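Local coordinates for protein phosphoserine aminotransferase (Bacillus circulans, PDB 2C0R) that catalyses the pyridoxal-phosphate-dependent, reversible conversion of 3-phosphohydroxypyruvate to phosphoserine in serine biosynthesis, and a parallel step in pyridoxine biosynthesis, at residues A193-Q196 against K197-P201; A13-P16 against L17-E21; E250-K253 against W254-E257. The protein carries 1 engineered substitution. All coordinates share one frame; numbering follows the deposited sequence.

Contact 1 (A193-Q196 against K197-P201); sequences AGAQ and KNLGP. With PLP (pyridoxal-5'-phosphate), chain C.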
loop_
_atom_site.group_PDB
_atom_site.type_symbol
_atom_site.label_atom_id
_atom_site.label_comp_id
_atom_site.label_asym_id
_atom_site.label_seq_id
_atom_site.Cartn_x
_atom_site.Cartn_y
_atom_site.Cartn_z
ATOM N N ALA A 193 -0.554 9.920 -9.032
ATOM C CA ALA A 193 -1.666 10.258 -8.159
ATOM C C ALA A 193 -1.809 9.184 -7.090
ATOM O O ALA A 193 -1.970 8.007 -7.443
ATOM C CB ALA A 193 -2.986 10.300 -8.902
ATOM N N GLY A 194 -1.850 9.556 -5.835
ATOM C CA GLY A 194 -2.395 8.636 -4.841
ATOM C C GLY A 194 -3.830 8.377 -5.243
ATOM O O GLY A 194 -4.566 9.288 -5.589
ATOM N N ALA A 195 -4.241 7.114 -5.231
ATOM C CA ALA A 195 -5.567 6.830 -5.737
ATOM C C ALA A 195 -6.713 7.329 -4.854
ATOM O O ALA A 195 -7.809 7.473 -5.361
ATOM C CB ALA A 195 -5.770 5.321 -5.907
ATOM N N GLN A 196 -6.448 7.575 -3.591
ATOM C CA GLN A 196 -7.505 7.792 -2.612
ATOM C C GLN A 196 -8.185 9.152 -2.695
ATOM O O GLN A 196 -9.130 9.362 -1.937
ATOM C CB GLN A 196 -6.914 7.642 -1.214
ATOM C CG GLN A 196 -5.929 8.701 -0.753
ATOM C CD GLN A 196 -4.497 8.464 -1.199
ATOM O OE1 GLN A 196 -4.173 7.581 -2.025
ATOM N NE2 GLN A 196 -3.632 9.305 -0.614
ATOM N N LYS A 197 -7.731 10.048 -3.540
ATOM C CA LYS A 197 -8.368 11.348 -3.578
ATOM C C LYS A 197 -9.491 11.230 -4.604
ATOM O O LYS A 197 -10.686 11.215 -4.370
ATOM C CB LYS A 197 -7.392 12.422 -3.987
ATOM C CG LYS A 197 -6.771 13.289 -2.922
ATOM C CD LYS A 197 -5.874 12.473 -2.028
ATOM C CE LYS A 197 -5.449 13.327 -0.845
ATOM N NZ LYS A 197 -4.194 14.081 -1.071
ATOM N N ASN A 198 -9.079 11.138 -5.870
ATOM C CA ASN A 198 -10.120 11.293 -6.877
ATOM C C ASN A 198 -10.578 9.950 -7.406
ATOM O O ASN A 198 -11.647 9.934 -8.022
ATOM C CB ASN A 198 -9.710 12.183 -8.067
ATOM C CG ASN A 198 -10.932 12.467 -8.895
ATOM O OD1 ASN A 198 -11.994 12.686 -8.301
ATOM N ND2 ASN A 198 -10.900 12.480 -10.207
ATOM N N LEU A 199 -9.828 8.891 -7.138
ATOM C CA LEU A 199 -10.362 7.572 -7.528
ATOM C C LEU A 199 -11.042 6.938 -6.323
ATOM O O LEU A 199 -12.166 6.413 -6.435
ATOM C CB LEU A 199 -9.221 6.754 -8.154
ATOM C CG LEU A 199 -8.470 7.631 -9.197
ATOM C CD1 LEU A 199 -7.248 6.920 -9.741
ATOM C CD2 LEU A 199 -9.420 8.050 -10.317
ATOM N N GLY A 200 -10.407 7.009 -5.163
ATOM C CA GLY A 200 -10.977 6.547 -3.917
ATOM C C GLY A 200 -10.230 5.448 -3.226
ATOM O O GLY A 200 -10.130 5.474 -2.022
ATOM N N PRO A 201 -9.744 4.382 -3.831
ATOM C CA PRO A 201 -9.060 3.357 -3.012
ATOM C C PRO A 201 -7.759 3.827 -2.353
ATOM O O PRO A 201 -7.036 4.522 -3.053
ATOM C CB PRO A 201 -8.717 2.280 -4.043
ATOM C CG PRO A 201 -9.433 2.623 -5.298
ATOM C CD PRO A 201 -9.850 4.065 -5.252
HETATM N N1 PLP C . -0.068 15.413 -3.565
HETATM C C2 PLP C . -1.335 15.913 -3.533
HETATM C C2A PLP C . -1.693 16.953 -4.593
HETATM C C3 PLP C . -2.233 15.479 -2.603
HETATM O O3 PLP C . -3.518 15.925 -2.599
HETATM C C4 PLP C . -1.851 14.468 -1.737
HETATM C C4A PLP C . -2.854 13.973 -0.693
HETATM C C5 PLP C . -0.541 14.036 -1.734
HETATM C C6 PLP C . 0.333 14.433 -2.695
HETATM C C5A PLP C . -0.054 13.040 -0.672
HETATM O O4P PLP C . -0.560 11.740 -0.955
HETATM P P PLP C . -0.223 10.484 -0.034
HETATM O O1P PLP C . -0.785 9.299 -0.767
HETATM O O2P PLP C . -0.940 10.772 1.269
HETATM O O3P PLP C . 1.256 10.459 0.122
HETATM O O HOH W 1 -6.627 10.346 -6.985
#
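The carbonyl of Ala-195 and the amide of Gly-200 close the loop that leaves strand 190-194, a worked case of a tight turn presenting a cofactor lysine. Gly-200 N donates to Ala-195 O at 2.6 Å, coming in 24° off the carbonyl plane, and Leu-199 N adds a weak bond to the same oxygen, so one acceptor gathers two amides. Gly-194 to Lys-197 form a type I beta turn, and a water spans the loop, donating to Gly-194 O and accepting from Asn-198 N. Apolar packing is modest: the CB methyl of Ala-195 lies 4.3 Å from CD of Pro-201 and also faces CB of Leu-199.

The remaining interactions involve pyridoxal-5'-phosphate. Lys-197 NZ is joined covalently to C4A of the cofactor at 1.4 Å and makes a very short hydrogen bond to the cofactor's O3; the lysine chain reaches there by bending at chi2 and again at chi4. Gln-196 runs alongside, its CG 4.0 Å from Lys-197 CD. Gln-196 NE2 donates to O1P of the cofactor at 2.9 Å and a nearly straight 165°; chi1 of 68° and the bend at chi2 turn the amide toward the phosphate. Asn-238 and Thr-239 of the second subunit also hydrogen-bond the cofactor. Two consecutive residues therefore grip it at separate points, carbon C4A and phosphate, consistent with the internal aldimine from which transamination starts.

Contact 2 (A13-P16 against L17-E21); sequences AALP and LEVLE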
loop_
_atom_site.group_PDB
_atom_site.type_symbol
_atom_site.label_atom_id
_atom_site.label_comp_id
_atom_site.label_asym_id
_atom_site.label_seq_id
_atom_site.Cartn_x
_atom_site.Cartn_y
_atom_site.Cartn_z
ATOM N N ALA A 13 -11.623 9.570 0.459
ATOM C CA ALA A 13 -12.757 10.368 0.042
ATOM C C ALA A 13 -13.841 9.476 -0.521
ATOM O O ALA A 13 -13.731 8.255 -0.583
ATOM C CB ALA A 13 -12.274 11.338 -1.039
ATOM N N ALA A 14 -14.894 10.140 -0.991
ATOM C CA ALA A 14 -16.064 9.391 -1.419
ATOM C C ALA A 14 -15.728 8.443 -2.562
ATOM O O ALA A 14 -14.916 8.732 -3.440
ATOM C CB ALA A 14 -17.083 10.426 -1.866
ATOM N N LEU A 15 -16.340 7.281 -2.526
ATOM C CA LEU A 15 -16.388 6.389 -3.654
ATOM C C LEU A 15 -17.787 6.349 -4.244
ATOM O O LEU A 15 -18.708 6.655 -3.498
ATOM C CB LEU A 15 -15.995 4.939 -3.257
ATOM C CG LEU A 15 -14.474 4.742 -3.373
ATOM C CD1 LEU A 15 -13.805 5.017 -2.032
ATOM C CD2 LEU A 15 -14.128 3.349 -3.859
ATOM N N PRO A 16 -17.947 5.975 -5.503
ATOM C CA PRO A 16 -19.313 5.820 -6.052
ATOM C C PRO A 16 -20.071 4.756 -5.262
ATOM O O PRO A 16 -19.520 3.650 -5.051
ATOM C CB PRO A 16 -19.043 5.348 -7.476
ATOM C CG PRO A 16 -17.688 5.904 -7.805
ATOM C CD PRO A 16 -16.932 5.672 -6.504
ATOM N N LEU A 17 -21.280 5.062 -4.818
ATOM C CA LEU A 17 -22.046 4.044 -4.062
ATOM C C LEU A 17 -22.170 2.738 -4.852
ATOM O O LEU A 17 -22.100 1.663 -4.273
ATOM C CB LEU A 17 -23.439 4.558 -3.747
ATOM C CG LEU A 17 -24.315 3.624 -2.936
ATOM C CD1 LEU A 17 -23.614 3.107 -1.676
ATOM C CD2 LEU A 17 -25.605 4.367 -2.571
ATOM N N GLU A 18 -22.310 2.829 -6.177
ATOM C CA GLU A 18 -22.468 1.629 -7.015
ATOM C C GLU A 18 -21.210 0.761 -6.949
ATOM O O GLU A 18 -21.234 -0.482 -6.963
ATOM C CB GLU A 18 -22.705 1.975 -8.484
ATOM C CG GLU A 18 -22.035 3.261 -8.926
ATOM C CD GLU A 18 -22.853 4.531 -8.866
ATOM O OE1 GLU A 18 -23.084 5.086 -7.763
ATOM O OE2 GLU A 18 -23.259 5.036 -9.948
ATOM N N VAL A 19 -20.071 1.416 -6.914
ATOM C CA VAL A 19 -18.816 0.663 -6.823
ATOM C C VAL A 19 -18.727 -0.034 -5.477
ATOM O O VAL A 19 -18.324 -1.199 -5.419
ATOM C CB VAL A 19 -17.640 1.627 -7.010
ATOM C CG1 VAL A 19 -16.353 0.949 -6.575
ATOM C CG2 VAL A 19 -17.581 2.047 -8.470
ATOM N N LEU A 20 -19.088 0.658 -4.388
ATOM C CA LEU A 20 -19.073 0.032 -3.080
ATOM C C LEU A 20 -20.047 -1.132 -3.073
ATOM O O LEU A 20 -19.747 -2.168 -2.537
ATOM C CB LEU A 20 -19.465 1.034 -2.019
ATOM C CG LEU A 20 -18.497 2.191 -1.793
ATOM C CD1 LEU A 20 -19.110 3.191 -0.835
ATOM C CD2 LEU A 20 -17.184 1.675 -1.231
ATOM N N GLU A 21 -21.214 -0.969 -3.669
ATOM C CA GLU A 21 -22.194 -2.058 -3.671
ATOM C C GLU A 21 -21.696 -3.250 -4.475
ATOM O O GLU A 21 -21.906 -4.415 -4.097
ATOM C CB GLU A 21 -23.520 -1.577 -4.219
ATOM C CG GLU A 21 -24.183 -0.546 -3.286
ATOM C CD GLU A 21 -25.467 -0.031 -3.928
ATOM O OE1 GLU A 21 -25.647 -0.231 -5.162
ATOM O OE2 GLU A 21 -26.272 0.557 -3.174
#
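Pro-16 and Val-19 lie side by side, the valine's CG2 methyl resting 3.7 Å from the proline CB and also touching CG of the ring. Val-19 CG2 is placed there by standing beside its own backbone N, anti to the carbonyl carbon. A second apolar pair is Leu-15 CB with Leu-20 CG, 4.0 Å apart. The Pro-16 carbonyl ties the two segments together: Leu-20 N bonds to its oxygen at 3.1 Å and 164°, nearly along the C=O axis, while Val-19 N adds a weak second bond.

Glu-18 folds back beside the proline, its CG 3.9 Å from Pro-16 CB, with a bend at chi2 (-93°). Its OE2 forms a salt bridge with Arg-258 and a weak hydrogen bond with Trp-254 NE1. With an alanine here, Arg-258 would probably lose this carboxylate mate, and Pro-16 CB the carbon chain beside it.

Further out, Trp-254 of helix 242-257 backs Pro-16 and Val-19, Met-247 of the same helix backs Leu-15 and Val-19, and Leu-15 N is hydrogen-bonded to Glu-39 of the second subunit. This is the start of an alpha-helix, with proline at the N-cap position leading from an extended N-terminal loop into helix 17-25 beside the dimer interface.

Contact 3 (E250-K253 against W254-E257); sequences EVLK and WIEE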
loop_
_atom_site.group_PDB
_atom_site.type_symbol
_atom_site.label_atom_id
_atom_site.label_comp_id
_atom_site.label_asym_id
_atom_site.label_seq_id
_atom_site.Cartn_x
_atom_site.Cartn_y
_atom_site.Cartn_z
ATOM N N GLU A 250 -12.620 -1.040 -10.720
ATOM C CA GLU A 250 -14.070 -0.769 -10.626
ATOM C C GLU A 250 -14.365 0.696 -10.780
ATOM O O GLU A 250 -15.369 1.093 -11.410
ATOM C CB GLU A 250 -14.570 -1.313 -9.280
ATOM C CG GLU A 250 -14.574 -2.834 -9.203
ATOM C CD GLU A 250 -15.303 -3.505 -10.362
ATOM O OE1 GLU A 250 -14.699 -4.393 -10.995
ATOM O OE2 GLU A 250 -16.460 -3.126 -10.655
ATOM N N VAL A 251 -13.540 1.560 -10.218
ATOM C CA VAL A 251 -13.799 2.990 -10.369
ATOM C C VAL A 251 -13.631 3.437 -11.802
ATOM O O VAL A 251 -14.400 4.261 -12.322
ATOM C CB VAL A 251 -12.908 3.829 -9.428
ATOM C CG1 VAL A 251 -13.026 5.302 -9.786
ATOM C CG2 VAL A 251 -13.272 3.617 -7.961
ATOM N N LEU A 252 -12.661 2.882 -12.504
ATOM C CA LEU A 252 -12.462 3.239 -13.905
ATOM C C LEU A 252 -13.657 2.818 -14.751
ATOM O O LEU A 252 -14.073 3.546 -15.660
ATOM C CB LEU A 252 -11.172 2.631 -14.486
ATOM C CG LEU A 252 -9.880 3.026 -13.743
ATOM C CD1 LEU A 252 -8.749 2.241 -14.370
ATOM C CD2 LEU A 252 -9.630 4.519 -13.811
ATOM N N LYS A 253 -14.200 1.639 -14.459
ATOM C CA LYS A 253 -15.447 1.257 -15.138
ATOM C C LYS A 253 -16.540 2.290 -14.914
ATOM O O LYS A 253 -17.254 2.669 -15.815
ATOM C CB LYS A 253 -15.899 -0.099 -14.613
ATOM C CG LYS A 253 -15.115 -1.304 -15.120
ATOM C CD LYS A 253 -15.515 -2.533 -14.281
ATOM C CE LYS A 253 -14.609 -3.731 -14.658
ATOM N NZ LYS A 253 -14.981 -4.908 -13.819
ATOM N N TRP A 254 -16.669 2.740 -13.660
ATOM C CA TRP A 254 -17.722 3.738 -13.363
ATOM C C TRP A 254 -17.452 5.037 -14.104
ATOM O O TRP A 254 -18.380 5.659 -14.609
ATOM C CB TRP A 254 -17.760 3.890 -11.844
ATOM C CG TRP A 254 -18.631 4.998 -11.334
ATOM C CD1 TRP A 254 -19.980 4.897 -11.010
ATOM C CD2 TRP A 254 -18.280 6.370 -11.078
ATOM N NE1 TRP A 254 -20.454 6.114 -10.571
ATOM C CE2 TRP A 254 -19.434 7.021 -10.609
ATOM C CE3 TRP A 254 -17.094 7.101 -11.204
ATOM C CZ2 TRP A 254 -19.423 8.374 -10.268
ATOM C CZ3 TRP A 254 -17.078 8.439 -10.864
ATOM C CH2 TRP A 254 -18.244 9.067 -10.401
ATOM N N ILE A 255 -16.185 5.463 -14.207
ATOM C CA ILE A 255 -15.939 6.725 -14.942
ATOM C C ILE A 255 -16.391 6.566 -16.375
ATOM O O ILE A 255 -16.998 7.473 -16.972
ATOM C CB ILE A 255 -14.443 7.105 -14.857
ATOM C CG1 ILE A 255 -14.001 7.461 -13.452
ATOM C CG2 ILE A 255 -14.154 8.292 -15.801
ATOM C CD1 ILE A 255 -12.507 7.708 -13.238
ATOM N N GLU A 256 -16.103 5.391 -16.934
ATOM C CA GLU A 256 -16.520 5.166 -18.331
ATOM C C GLU A 256 -18.034 5.264 -18.394
ATOM O O GLU A 256 -18.601 5.862 -19.320
ATOM C CB GLU A 256 -15.974 3.826 -18.830
ATOM C CG GLU A 256 -16.463 3.408 -20.191
ATOM C CD GLU A 256 -15.833 4.060 -21.400
ATOM O OE1 GLU A 256 -15.788 3.371 -22.454
ATOM O OE2 GLU A 256 -15.399 5.237 -21.353
ATOM N N GLU A 257 -18.727 4.695 -17.417
ATOM C CA GLU A 257 -20.190 4.706 -17.445
ATOM C C GLU A 257 -20.780 6.096 -17.296
ATOM O O GLU A 257 -21.942 6.320 -17.643
ATOM C CB GLU A 257 -20.768 3.924 -16.268
ATOM C CG GLU A 257 -20.597 2.434 -16.303
ATOM C CD GLU A 257 -21.009 1.790 -14.980
ATOM O OE1 GLU A 257 -21.115 2.494 -13.943
ATOM O OE2 GLU A 257 -21.223 0.566 -15.003
#
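Residues 250 to 257 form the last two turns of helix 242-257, where Trp-254, Ile-255, Glu-256 and Glu-257 each donate their amide N to the carbonyl O of the residue four earlier, Glu-250 to Lys-253 in turn, over 2.9 to 3.1 Å.

The side chains illustrate how one regular ladder serves different surroundings on different faces. Val-251 O, the acceptor for Ile-255 N, is also crowded by carbon: Ile-255 CG1 and Trp-254 CB both come within 3.4 Å of it. It lies at the edge of the indole, near the ring plane. The tryptophan CG is anti to the backbone N (chi1 172°), and chi2 of 90° sets the ring plane perpendicular to the plane of CA, CB and CG; the ring meets Pro-16, while Trp-254 CB packs against Val-19. Ile-255 instead carries CG1 beside its backbone N (chi1 -66°), so its CD1 reaches back one turn, 4.2 Å from Val-251 CG1 and 4.3 Å from Leu-252 CD2. Leu-252 carries this apolar face on to Leu-58 and Leu-61 of helix 45-61.

The charged side is built differently. Lys-253 NZ forms a salt bridge of 2.9 Å with Glu-250 OE1, met on the syn side but somewhat out of the carboxylate plane. Lys-253 NZ has a further long, weak ion pair with Glu-53. Near the helix end, the CG of Glu-257 passes 3.4 Å from Lys-253 O, and its OE1 forms a salt bridge with Arg-22.

Together these features are those of an amphipathic alpha-helix end, with Trp-254 on helix 17-25, Leu-252 and Ile-255 on helix 45-61, and Glu-256 and Glu-257 exposed.

The three local contacts meet as one packed cluster, their centres 11 to 13 Å apart. Contact 1 alone touches the cofactor; the other two pack against its loop. Gly-200 O packs on Leu-15 CD1 of contact 2 at 3.7 Å, and Leu-199 O on Val-251 CG2 of contact 3 at 3.4 Å, so the segment after the cofactor lysine is flanked by both. Contacts 2 and 3 join directly where Pro-16 CG lies 3.4 Å from Trp-254 CD2. The side chain of Leu-15 remains about 14 Å from the pyridoxal phosphate. Contacts 1 and 2 both touch the second subunit, which lends residues to the cofactor site, whereas no other chain of the assembly touches contact 3.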